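Local coordinates for protein hypothetical sugar kinase (Cytophaga hutchinsonii, PDB 3R8E) that probably phosphorylates a sugar, as a putative kinase of the ROK family built on a ribonuclease H-like fold, at residues Trp241-Leu252 and Tyr276-Met285. Residues are numbered along the deposited sequence; the frame is centred on the assembly and turned at random.
Sequences WADIGTIIGESL and YFVPNLKKAM
G245 and G249, one turn apart on helix 241-252, let helix 276-285 lie against the backbone. Having no side chains, they bring the axes to 6.8 Å at -39°, a small-residue crossing like GxxxG packing. Among the CA-H...O contacts that follow, two are 3.2 Å long: G245 CA to F277 O, and L281 CA to G245 O. L281 is the knob in a hole of G245, I248, G249 and L252; its CG, anti to the backbone N (chi1 -174°), carries CD1 to 3.6 Å from I248 CG2. A284, small enough for such closeness, lays its CB over G249.

On one flank, F277 CB lies 3.2 Å from W241 O; its ring atoms CD1 and CE1 meet I248 CD1, and CD2, on the other side, comes within 4.1 Å of W241 CE3 at a slant. W241 rests CB and CG on Y276 CB. At the far end, the chi3 bend of M285, a selenomethionine, turns CE toward L252 CB.

On the polar flank, the short side chain of N280 ends in an amide NH2 that can serve a carbonyl already used within its helix. ND2 donates to A242 O at 2.8 Å from above the carbonyl plane, T246 N from the opposite face. Separately, a water 2.7 Å from T246 OG1 donates to N280 O.

Further out, L266 of strand 263-267 backs F277 and L281, V192 touches I248, and helix 223-231 packs on W241 and Y276. The helices thus meet through glycine backbone and an apolar seam against the sheet, while one hydrogen bond from the N280 side-chain amide and the bridging water probably fix their register on the partly exposed side.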
loop_
_atom_site.group_PDB
_atom_site.type_symbol
_atom_site.label_atom_id
_atom_site.label_comp_id
_atom_site.label_asym_id
_atom_site.label_seq_id
_atom_site.Cartn_x
_atom_site.Cartn_y
_atom_site.Cartn_z
ATOM N N TRP A 241 3.021 25.407 -5.993
ATOM C CA TRP A 241 2.433 24.653 -4.881
ATOM C C TRP A 241 1.205 23.858 -5.332
ATOM O O TRP A 241 1.015 22.737 -4.865
ATOM C CB TRP A 241 2.084 25.556 -3.687
ATOM C CG TRP A 241 3.278 26.122 -2.972
ATOM C CD1 TRP A 241 3.576 27.443 -2.807
ATOM C CD2 TRP A 241 4.332 25.388 -2.325
ATOM N NE1 TRP A 241 4.741 27.580 -2.090
ATOM C CE2 TRP A 241 5.243 26.335 -1.806
ATOM C CE3 TRP A 241 4.598 24.019 -2.137
ATOM C CZ2 TRP A 241 6.402 25.960 -1.115
ATOM C CZ3 TRP A 241 5.742 23.649 -1.442
ATOM C CH2 TRP A 241 6.628 24.613 -0.939
ATOM N N ALA A 242 0.404 24.411 -6.271
ATOM C CA ALA A 242 -0.764 23.722 -6.826
ATOM C C ALA A 242 -0.343 22.438 -7.572
ATOM O O ALA A 242 -1.011 21.414 -7.436
ATOM C CB ALA A 242 -1.530 24.647 -7.759
ATOM N N ASP A 243 0.781 22.488 -8.326
ATOM C CA ASP A 243 1.295 21.332 -9.062
ATOM C C ASP A 243 1.850 20.283 -8.085
ATOM O O ASP A 243 1.563 19.095 -8.250
ATOM C CB ASP A 243 2.358 21.743 -10.092
ATOM C CG ASP A 243 2.607 20.666 -11.129
ATOM O OD1 ASP A 243 1.741 20.482 -12.015
ATOM O OD2 ASP A 243 3.655 19.991 -11.044
ATOM N N ILE A 244 2.598 20.734 -7.045
ATOM C CA ILE A 244 3.152 19.875 -5.982
ATOM C C ILE A 244 1.985 19.147 -5.283
ATOM O O ILE A 244 2.059 17.929 -5.080
ATOM C CB ILE A 244 4.031 20.713 -4.990
ATOM C CG1 ILE A 244 5.357 21.213 -5.649
ATOM C CG2 ILE A 244 4.297 19.989 -3.656
ATOM C CD1 ILE A 244 6.414 20.117 -6.090
ATOM N N GLY A 245 0.911 19.886 -4.994
ATOM C CA GLY A 245 -0.299 19.355 -4.368
ATOM C C GLY A 245 -0.931 18.223 -5.153
ATOM O O GLY A 245 -1.206 17.162 -4.588
ATOM N N THR A 246 -1.107 18.422 -6.480
ATOM C CA THR A 246 -1.657 17.405 -7.385
ATOM C C THR A 246 -0.804 16.129 -7.330
ATOM O O THR A 246 -1.366 15.037 -7.205
ATOM C CB THR A 246 -1.757 17.946 -8.820
ATOM O OG1 THR A 246 -2.582 19.110 -8.824
ATOM C CG2 THR A 246 -2.320 16.914 -9.804
ATOM N N ILE A 247 0.544 16.270 -7.396
ATOM C CA ILE A 247 1.473 15.132 -7.355
ATOM C C ILE A 247 1.323 14.368 -6.026
ATOM O O ILE A 247 1.182 13.146 -6.061
ATOM C CB ILE A 247 2.950 15.557 -7.615
ATOM C CG1 ILE A 247 3.109 16.199 -9.017
ATOM C CG2 ILE A 247 3.915 14.360 -7.446
ATOM C CD1 ILE A 247 4.363 17.075 -9.191
ATOM N N ILE A 248 1.317 15.076 -4.869
ATOM C CA ILE A 248 1.183 14.419 -3.553
ATOM C C ILE A 248 -0.175 13.692 -3.474
ATOM O O ILE A 248 -0.225 12.534 -3.043
ATOM C CB ILE A 248 1.384 15.402 -2.361
ATOM C CG1 ILE A 248 2.787 16.066 -2.410
ATOM C CG2 ILE A 248 1.188 14.688 -1.009
ATOM C CD1 ILE A 248 2.923 17.318 -1.497
ATOM N N GLY A 249 -1.237 14.366 -3.921
ATOM C CA GLY A 249 -2.587 13.806 -3.940
ATOM C C GLY A 249 -2.695 12.538 -4.768
ATOM O O GLY A 249 -3.312 11.563 -4.326
ATOM N N GLU A 250 -2.042 12.517 -5.953
ATOM C CA GLU A 250 -2.038 11.349 -6.835
ATOM C C GLU A 250 -1.353 10.146 -6.176
ATOM O O GLU A 250 -1.848 9.029 -6.324
ATOM C CB GLU A 250 -1.384 11.669 -8.173
ATOM C CG GLU A 250 -2.299 12.435 -9.109
ATOM C CD GLU A 250 -1.697 12.784 -10.454
ATOM O OE1 GLU A 250 -0.491 12.520 -10.669
ATOM O OE2 GLU A 250 -2.442 13.328 -11.298
ATOM N N SER A 251 -0.259 10.367 -5.409
ATOM C CA SER A 251 0.395 9.264 -4.691
ATOM C C SER A 251 -0.450 8.824 -3.488
ATOM O O SER A 251 -0.527 7.625 -3.203
ATOM C CB SER A 251 1.806 9.642 -4.258
ATOM O OG SER A 251 2.698 9.446 -5.343
ATOM N N LEU A 252 -1.124 9.779 -2.813
ATOM C CA LEU A 252 -2.006 9.448 -1.688
ATOM C C LEU A 252 -3.200 8.611 -2.166
ATOM O O LEU A 252 -3.624 7.724 -1.435
ATOM C CB LEU A 252 -2.473 10.700 -0.919
ATOM C CG LEU A 252 -1.445 11.260 0.080
ATOM C CD1 LEU A 252 -1.773 12.696 0.468
ATOM C CD2 LEU A 252 -1.322 10.369 1.326
ATOM N N TYR A 276 -1.329 26.273 0.528
ATOM C CA TYR A 276 -1.146 26.491 -0.906
ATOM C C TYR A 276 -1.096 25.187 -1.726
ATOM O O TYR A 276 -1.435 25.231 -2.911
ATOM C CB TYR A 276 0.104 27.359 -1.152
ATOM C CG TYR A 276 0.167 28.526 -0.185
ATOM C CD1 TYR A 276 -0.764 29.560 -0.251
ATOM C CD2 TYR A 276 1.068 28.528 0.874
ATOM C CE1 TYR A 276 -0.769 30.590 0.688
ATOM C CE2 TYR A 276 1.071 29.551 1.821
ATOM C CZ TYR A 276 0.149 30.579 1.724
ATOM O OH TYR A 276 0.143 31.583 2.660
ATOM N N PHE A 277 -0.714 24.043 -1.122
ATOM C CA PHE A 277 -0.680 22.781 -1.876
ATOM C C PHE A 277 -1.832 21.818 -1.499
ATOM O O PHE A 277 -2.193 20.978 -2.323
ATOM C CB PHE A 277 0.689 22.069 -1.773
ATOM C CG PHE A 277 1.072 21.428 -0.459
ATOM C CD1 PHE A 277 0.595 20.166 -0.115
ATOM C CD2 PHE A 277 2.007 22.026 0.376
ATOM C CE1 PHE A 277 0.975 19.561 1.085
ATOM C CE2 PHE A 277 2.388 21.417 1.576
ATOM C CZ PHE A 277 1.864 20.188 1.925
ATOM N N VAL A 278 -2.409 21.929 -0.282
ATOM C CA VAL A 278 -3.490 21.028 0.164
ATOM C C VAL A 278 -4.773 21.166 -0.723
ATOM O O VAL A 278 -5.345 20.119 -1.023
ATOM C CB VAL A 278 -3.789 21.151 1.690
ATOM C CG1 VAL A 278 -5.077 20.426 2.089
ATOM C CG2 VAL A 278 -2.614 20.604 2.499
ATOM N N PRO A 279 -5.226 22.352 -1.219
ATOM C CA PRO A 279 -6.430 22.360 -2.074
ATOM C C PRO A 279 -6.320 21.423 -3.283
ATOM O O PRO A 279 -7.239 20.640 -3.499
ATOM C CB PRO A 279 -6.554 23.825 -2.499
ATOM C CG PRO A 279 -5.926 24.574 -1.392
ATOM C CD PRO A 279 -4.747 23.733 -0.988
ATOM N N ASN A 280 -5.191 21.448 -4.024
ATOM C CA ASN A 280 -5.023 20.567 -5.192
ATOM C C ASN A 280 -4.794 19.110 -4.788
ATOM O O ASN A 280 -5.150 18.209 -5.550
ATOM C CB ASN A 280 -3.915 21.044 -6.103
ATOM C CG ASN A 280 -4.438 21.789 -7.306
ATOM O OD1 ASN A 280 -5.582 22.256 -7.329
ATOM N ND2 ASN A 280 -3.626 21.899 -8.345
ATOM N N LEU A 281 -4.213 18.887 -3.599
ATOM C CA LEU A 281 -4.015 17.558 -3.023
ATOM C C LEU A 281 -5.395 16.940 -2.798
ATOM O O LEU A 281 -5.641 15.817 -3.254
ATOM C CB LEU A 281 -3.215 17.672 -1.703
ATOM C CG LEU A 281 -2.766 16.388 -0.997
ATOM C CD1 LEU A 281 -1.668 16.697 -0.003
ATOM C CD2 LEU A 281 -3.919 15.728 -0.222
ATOM N N LYS A 282 -6.296 17.702 -2.116
ATOM C CA LYS A 282 -7.663 17.276 -1.820
ATOM C C LYS A 282 -8.437 17.050 -3.125
ATOM O O LYS A 282 -9.158 16.059 -3.232
ATOM C CB LYS A 282 -8.357 18.325 -0.937
ATOM C CG LYS A 282 -9.565 17.811 -0.158
ATOM C CD LYS A 282 -10.136 18.872 0.789
ATOM C CE LYS A 282 -9.386 18.975 2.101
ATOM N NZ LYS A 282 -9.965 20.014 2.991
ATOM N N LYS A 283 -8.263 17.963 -4.124
ATOM C CA LYS A 283 -8.917 17.885 -5.430
ATOM C C LYS A 283 -8.557 16.565 -6.137
ATOM O O LYS A 283 -9.460 15.879 -6.610
ATOM C CB LYS A 283 -8.548 19.103 -6.297
ATOM C CG LYS A 283 -9.375 19.231 -7.576
ATOM C CD LYS A 283 -8.990 20.464 -8.394
ATOM C CE LYS A 283 -7.904 20.195 -9.411
ATOM N NZ LYS A 283 -7.537 21.427 -10.157
ATOM N N ALA A 284 -7.255 16.194 -6.158
ATOM C CA ALA A 284 -6.781 14.951 -6.775
ATOM C C ALA A 284 -7.419 13.729 -6.108
ATOM O O ALA A 284 -7.836 12.809 -6.801
ATOM C CB ALA A 284 -5.262 14.862 -6.698
HETATM N N MSE A 285 -7.556 13.755 -4.770
HETATM C CA MSE A 285 -8.153 12.665 -3.996
HETATM C C MSE A 285 -9.652 12.543 -4.292
HETATM O O MSE A 285 -10.144 11.435 -4.476
HETATM C CB MSE A 285 -7.897 12.868 -2.500
HETATM C CG MSE A 285 -6.412 12.797 -2.148
HETATM SE SE MSE A 285 -6.113 12.737 -0.235
HETATM C CE MSE A 285 -6.480 10.832 -0.036
HETATM O O HOH W 1 -5.167 18.383 -8.324
#